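Local coordinates for protein delta (Bacillus subtilis, PDB 3ZH9) that probably serves as the clamp-loader subunit that wrenches open the ring of the beta sliding clamp, so that the complex can load it onto primed DNA, at residues D60-D65 / V78-P83; N257-I262 / E302-I307. All blocks are in the same frame, centred on the assembly; numbering follows the deposited sequence.

Interaction 1: D60-D65 / V78-P83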
loop_
_atom_site.group_PDB
_atom_site.type_symbol
_atom_site.label_atom_id
_atom_site.label_comp_id
_atom_site.label_asym_id
_atom_site.label_seq_id
_atom_site.Cartn_x
_atom_site.Cartn_y
_atom_site.Cartn_z
ATOM N N ASP A 60 -8.732 -23.061 16.537
ATOM C CA ASP A 60 -8.215 -24.305 17.095
ATOM C C ASP A 60 -7.466 -25.156 16.064
ATOM O O ASP A 60 -6.524 -25.872 16.408
ATOM C CB ASP A 60 -9.325 -25.117 17.778
ATOM C CG ASP A 60 -10.526 -25.355 16.873
ATOM O OD1 ASP A 60 -11.099 -24.360 16.377
ATOM O OD2 ASP A 60 -10.898 -26.536 16.658
ATOM N N GLN A 61 -7.875 -25.077 14.803
ATOM C CA GLN A 61 -7.233 -25.872 13.764
ATOM C C GLN A 61 -5.845 -25.303 13.452
ATOM O O GLN A 61 -4.896 -26.051 13.222
ATOM C CB GLN A 61 -8.101 -25.943 12.501
ATOM C CG GLN A 61 -7.626 -26.975 11.481
ATOM C CD GLN A 61 -7.533 -28.395 12.054
ATOM O OE1 GLN A 61 -8.491 -29.174 11.976
ATOM N NE2 GLN A 61 -6.372 -28.740 12.619
ATOM N N ALA A 62 -5.746 -23.976 13.456
ATOM C CA ALA A 62 -4.473 -23.288 13.305
ATOM C C ALA A 62 -3.522 -23.699 14.420
ATOM O O ALA A 62 -2.367 -24.011 14.166
ATOM C CB ALA A 62 -4.679 -21.780 13.307
ATOM N N ILE A 63 -4.011 -23.723 15.653
ATOM C CA ILE A 63 -3.176 -24.167 16.772
ATOM C C ILE A 63 -2.806 -25.651 16.686
ATOM O O ILE A 63 -1.673 -26.039 17.016
ATOM C CB ILE A 63 -3.829 -23.863 18.136
ATOM C CG1 ILE A 63 -4.009 -22.348 18.312
ATOM C CG2 ILE A 63 -3.000 -24.455 19.283
ATOM C CD1 ILE A 63 -4.898 -21.969 19.485
ATOM N N ALA A 64 -3.746 -26.485 16.247
ATOM C CA ALA A 64 -3.470 -27.914 16.124
ATOM C C ALA A 64 -2.400 -28.143 15.057
ATOM O O ALA A 64 -1.510 -28.990 15.212
ATOM C CB ALA A 64 -4.758 -28.705 15.796
ATOM N N ASP A 65 -2.481 -27.384 13.970
ATOM C CA ASP A 65 -1.404 -27.408 12.978
ATOM C C ASP A 65 -0.064 -26.983 13.571
ATOM O O ASP A 65 0.970 -27.596 13.302
ATOM C CB ASP A 65 -1.729 -26.508 11.781
ATOM C CG ASP A 65 -2.557 -27.222 10.723
ATOM O OD1 ASP A 65 -3.538 -27.912 11.093
ATOM O OD2 ASP A 65 -2.215 -27.105 9.525
ATOM N N VAL A 78 2.939 -21.537 9.994
ATOM C CA VAL A 78 1.498 -21.445 10.164
ATOM C C VAL A 78 1.099 -19.980 10.156
ATOM O O VAL A 78 1.558 -19.195 10.993
ATOM C CB VAL A 78 1.005 -22.097 11.477
ATOM C CG1 VAL A 78 -0.464 -21.746 11.719
ATOM C CG2 VAL A 78 1.215 -23.623 11.460
ATOM N N ILE A 79 0.260 -19.611 9.195
ATOM C CA ILE A 79 -0.158 -18.227 9.039
ATOM C C ILE A 79 -1.626 -18.071 9.410
ATOM O O ILE A 79 -2.489 -18.829 8.954
ATOM C CB ILE A 79 0.103 -17.743 7.604
ATOM C CG1 ILE A 79 1.593 -17.855 7.285
ATOM C CG2 ILE A 79 -0.391 -16.318 7.403
ATOM C CD1 ILE A 79 1.909 -17.600 5.849
ATOM N N VAL A 80 -1.893 -17.091 10.260
ATOM C CA VAL A 80 -3.228 -16.854 10.780
ATOM C C VAL A 80 -3.628 -15.413 10.523
ATOM O O VAL A 80 -3.159 -14.497 11.210
ATOM C CB VAL A 80 -3.291 -17.146 12.294
ATOM C CG1 VAL A 80 -4.666 -16.863 12.823
ATOM C CG2 VAL A 80 -2.921 -18.580 12.555
ATOM N N LYS A 81 -4.485 -15.209 9.523
ATOM C CA LYS A 81 -4.906 -13.859 9.146
ATOM C C LYS A 81 -6.138 -13.365 9.905
ATOM O O LYS A 81 -7.008 -14.157 10.288
ATOM C CB LYS A 81 -5.194 -13.789 7.646
ATOM C CG LYS A 81 -4.033 -14.183 6.747
ATOM C CD LYS A 81 -4.479 -14.157 5.289
ATOM C CE LYS A 81 -3.391 -14.642 4.352
ATOM N NZ LYS A 81 -3.952 -14.963 3.006
ATOM N N ASN A 82 -6.198 -12.047 10.103
ATOM C CA ASN A 82 -7.398 -11.338 10.573
ATOM C C ASN A 82 -7.898 -11.656 11.983
ATOM O O ASN A 82 -9.057 -12.039 12.156
ATOM C CB ASN A 82 -8.558 -11.513 9.588
ATOM C CG ASN A 82 -8.198 -11.085 8.182
ATOM O OD1 ASN A 82 -8.625 -11.709 7.210
ATOM N ND2 ASN A 82 -7.409 -10.028 8.063
ATOM N N PRO A 83 -7.031 -11.493 12.990
ATOM C CA PRO A 83 -7.476 -11.590 14.384
ATOM C C PRO A 83 -8.205 -10.315 14.809
ATOM O O PRO A 83 -7.666 -9.532 15.591
ATOM C CB PRO A 83 -6.160 -11.762 15.159
ATOM C CG PRO A 83 -5.138 -11.116 14.301
ATOM C CD PRO A 83 -5.569 -11.347 12.881
#
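Ala62 and Val78 mark the closest backbone approach between helix segment 60-65 and strand 78-81, with CA atoms 7.0 Å apart; the two axes come within 8.9 Å and run nearly antiparallel, at 163°. The seam is mainly apolar and holds no hydrogen bond. Two valines on the strand, Val78 and Val80, both point toward the helix. Ala62 CB meets one branch of the second, Val80 CG2, at 3.7 Å, and a side chain this small is consistent with the helix lying close over the strand. Val78 divides its branches: CG1, anti to the backbone N (chi1 170°), lies 3.8 Å from Ala62 O, whereas CG2 reaches Asp65 CB at 4.1 Å. Asp65 thus packs through its CB, and its carboxylate is held by OD2 in a hydrogen bond with Ser50 OG of strand 49-53, with a weak bond from Gln61 NE2 to OD1. The contact packs the helix of a beta-alpha-beta crossover (strand 49-53, helix 59-66, strand 76-81) on its second strand, in keeping with the P-loop NTPase clan of this region. Phe52 of strand 49-53 touches Ala62 and Asp65, Val80 also packs on Phe115 and Leu117 of strand 113-119, and helix 99-107 meets Ile63.

Interaction 2: N257-I262 / E302-I307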
loop_
_atom_site.group_PDB
_atom_site.type_symbol
_atom_site.label_atom_id
_atom_site.label_comp_id
_atom_site.label_asym_id
_atom_site.label_seq_id
_atom_site.Cartn_x
_atom_site.Cartn_y
_atom_site.Cartn_z
ATOM N N ASN A 257 -11.555 9.280 -11.241
ATOM C CA ASN A 257 -11.225 8.792 -9.902
ATOM C C ASN A 257 -10.598 9.887 -9.013
ATOM O O ASN A 257 -10.823 9.934 -7.804
ATOM C CB ASN A 257 -10.250 7.601 -9.973
ATOM C CG ASN A 257 -10.826 6.395 -10.715
ATOM O OD1 ASN A 257 -12.041 6.187 -10.764
ATOM N ND2 ASN A 257 -9.940 5.586 -11.292
ATOM N N GLN A 258 -9.766 10.734 -9.604
ATOM C CA GLN A 258 -9.110 11.776 -8.832
ATOM C C GLN A 258 -10.095 12.871 -8.444
ATOM O O GLN A 258 -10.056 13.378 -7.319
ATOM C CB GLN A 258 -7.908 12.359 -9.572
ATOM C CG GLN A 258 -7.151 13.461 -8.797
ATOM C CD GLN A 258 -6.490 12.985 -7.498
ATOM O OE1 GLN A 258 -6.479 11.792 -7.183
ATOM N NE2 GLN A 258 -5.931 13.929 -6.742
ATOM N N PHE A 259 -10.983 13.230 -9.362
ATOM C CA PHE A 259 -11.956 14.278 -9.064
ATOM C C PHE A 259 -12.953 13.820 -8.019
ATOM O O PHE A 259 -13.319 14.586 -7.147
ATOM C CB PHE A 259 -12.643 14.792 -10.330
ATOM C CG PHE A 259 -11.893 15.912 -10.988
ATOM C CD1 PHE A 259 -11.756 17.136 -10.348
ATOM C CD2 PHE A 259 -11.300 15.741 -12.220
ATOM C CE1 PHE A 259 -11.036 18.180 -10.936
ATOM C CE2 PHE A 259 -10.591 16.789 -12.824
ATOM C CZ PHE A 259 -10.455 18.006 -12.169
ATOM N N ARG A 260 -13.370 12.559 -8.090
ATOM C CA ARG A 260 -14.205 12.000 -7.030
ATOM C C ARG A 260 -13.483 12.034 -5.690
ATOM O O ARG A 260 -14.074 12.385 -4.679
ATOM C CB ARG A 260 -14.672 10.578 -7.374
ATOM C CG ARG A 260 -15.795 10.563 -8.438
ATOM C CD ARG A 260 -16.474 9.197 -8.551
ATOM N NE ARG A 260 -15.510 8.169 -8.911
ATOM C CZ ARG A 260 -15.395 7.659 -10.129
ATOM N NH1 ARG A 260 -16.211 8.063 -11.097
ATOM N NH2 ARG A 260 -14.479 6.736 -10.371
ATOM N N LEU A 261 -12.203 11.672 -5.687
ATOM C CA LEU A 261 -11.399 11.743 -4.471
ATOM C C LEU A 261 -11.300 13.158 -3.906
ATOM O O LEU A 261 -11.375 13.355 -2.692
ATOM C CB LEU A 261 -9.995 11.217 -4.736
ATOM C CG LEU A 261 -9.074 11.179 -3.520
ATOM C CD1 LEU A 261 -9.666 10.384 -2.362
ATOM C CD2 LEU A 261 -7.699 10.634 -3.935
ATOM N N ILE A 262 -11.089 14.142 -4.778
ATOM C CA ILE A 262 -10.994 15.527 -4.316
ATOM C C ILE A 262 -12.303 15.965 -3.653
ATOM O O ILE A 262 -12.312 16.531 -2.560
ATOM C CB ILE A 262 -10.652 16.475 -5.491
ATOM C CG1 ILE A 262 -9.221 16.205 -5.965
ATOM C CG2 ILE A 262 -10.768 17.931 -5.067
ATOM C CD1 ILE A 262 -8.964 16.711 -7.357
ATOM N N GLU A 302 -19.141 23.297 -6.029
ATOM C CA GLU A 302 -19.964 23.353 -7.235
ATOM C C GLU A 302 -19.180 23.022 -8.504
ATOM O O GLU A 302 -19.692 22.345 -9.388
ATOM C CB GLU A 302 -20.673 24.714 -7.391
ATOM C CG GLU A 302 -21.385 24.813 -8.740
ATOM C CD GLU A 302 -22.111 26.130 -8.980
ATOM O OE1 GLU A 302 -21.908 27.099 -8.209
ATOM O OE2 GLU A 302 -22.891 26.191 -9.957
ATOM N N GLU A 303 -17.941 23.494 -8.609
ATOM C CA GLU A 303 -17.104 23.109 -9.750
ATOM C C GLU A 303 -16.911 21.592 -9.807
ATOM O O GLU A 303 -17.039 20.962 -10.857
ATOM C CB GLU A 303 -15.727 23.738 -9.644
ATOM C CG GLU A 303 -15.663 25.225 -9.907
ATOM C CD GLU A 303 -14.225 25.736 -9.835
ATOM O OE1 GLU A 303 -13.734 26.006 -8.710
ATOM O OE2 GLU A 303 -13.580 25.832 -10.905
ATOM N N LEU A 304 -16.577 21.017 -8.658
ATOM C CA LEU A 304 -16.265 19.597 -8.586
ATOM C C LEU A 304 -17.462 18.755 -9.001
ATOM O O LEU A 304 -17.316 17.786 -9.717
ATOM C CB LEU A 304 -15.794 19.247 -7.166
ATOM C CG LEU A 304 -14.408 19.806 -6.816
ATOM C CD1 LEU A 304 -14.093 19.670 -5.323
ATOM C CD2 LEU A 304 -13.300 19.135 -7.687
ATOM N N ARG A 305 -18.653 19.141 -8.551
ATOM C CA ARG A 305 -19.872 18.454 -8.941
ATOM C C ARG A 305 -20.116 18.526 -10.446
ATOM O O ARG A 305 -20.517 17.545 -11.046
ATOM C CB ARG A 305 -21.082 19.030 -8.196
ATOM C CG ARG A 305 -21.121 18.656 -6.733
ATOM C CD ARG A 305 -22.123 19.533 -5.988
ATOM N NE ARG A 305 -22.289 19.142 -4.584
ATOM C CZ ARG A 305 -22.947 19.873 -3.687
ATOM N NH1 ARG A 305 -23.468 21.042 -4.044
ATOM N NH2 ARG A 305 -23.074 19.453 -2.436
ATOM N N LEU A 306 -19.896 19.694 -11.041
ATOM C CA LEU A 306 -20.017 19.871 -12.488
ATOM C C LEU A 306 -18.992 19.013 -13.218
ATOM O O LEU A 306 -19.323 18.307 -14.172
ATOM C CB LEU A 306 -19.786 21.339 -12.864
ATOM C CG LEU A 306 -20.787 22.302 -12.216
ATOM C CD1 LEU A 306 -20.416 23.769 -12.448
ATOM C CD2 LEU A 306 -22.213 22.015 -12.705
ATOM N N ILE A 307 -17.745 19.071 -12.753
ATOM C CA ILE A 307 -16.669 18.346 -13.415
ATOM C C ILE A 307 -16.975 16.853 -13.380
ATOM O O ILE A 307 -16.872 16.159 -14.385
ATOM C CB ILE A 307 -15.292 18.663 -12.788
ATOM C CG1 ILE A 307 -14.851 20.076 -13.210
ATOM C CG2 ILE A 307 -14.243 17.631 -13.232
ATOM C CD1 ILE A 307 -13.713 20.675 -12.351
#
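Phe259 lays one face of its ring against Ile307, and this CH-pi contact is part of the packing between two antiparallel helices in the all-helical C-terminal region of the delta subunit. The segment axes approach to 9.8 Å with an angle of 151° between their directions, and the backbones come nearest at Phe259 and Leu304.

The ring is met from two directions. Ile307 sends CG2 almost straight down onto the centre of the face, 3.5 Å from the centroid and only 8° off the ring normal. With CG2 anti to the backbone N, the other branch, CG1, is turned beside that N (chi1 -74°), and its terminal CD1 comes up to the same ring at CE1. Leu304 approaches differently: CD2 arrives at the ring edge, near its plane, 3.7 Å from Phe259 CD1, the two side chains crossing at about a right angle. One turn on from the phenylalanine, Ile262 offers CG2 to the forked end of the leucine and also crosses it at about a right angle. Leu304 is therefore shared between Phe259 and Ile262.

All four residues are buried, and dispersion and CH-pi contacts alone join the two segments. Replacing Phe259 with an alanine would probably open a gap beneath Ile307 CG2 and leave Leu304 CD2 without the aromatic edge it packs on. Phe299, in the loop before helix 301-319, meets Phe259 edge-to-face and also touches Leu304 and Ile307, while Ile223 of helix 215-227 packs on Phe259 too. In the leucine-isoleucine pairing, Ile262 CG2 sits evenly in the fork, 3.8 Å from both Leu304 CD1 and Leu304 CD2.

Overall arrangement
Interactions 1 and 2 illustrate how a clamp-loader subunit is built from separately packed regions. Their centres stand 44 Å apart on opposite sides of the chain's centre, and their nearest atoms are about 23 Å from one another, so neither touches the other. They follow in series along the chain: 60-65 with 78-83 closes within the N-terminal region related to P-loop NTPases before 257-262 with 302-307 opens in the C-terminal helical region. Both are buried, mainly apolar and roughly antiparallel, yet one sets a helix on a parallel sheet and bridges 12 residues, whereas the other pairs two helices across 39 mostly helical residues. Each is structural packing within its own region.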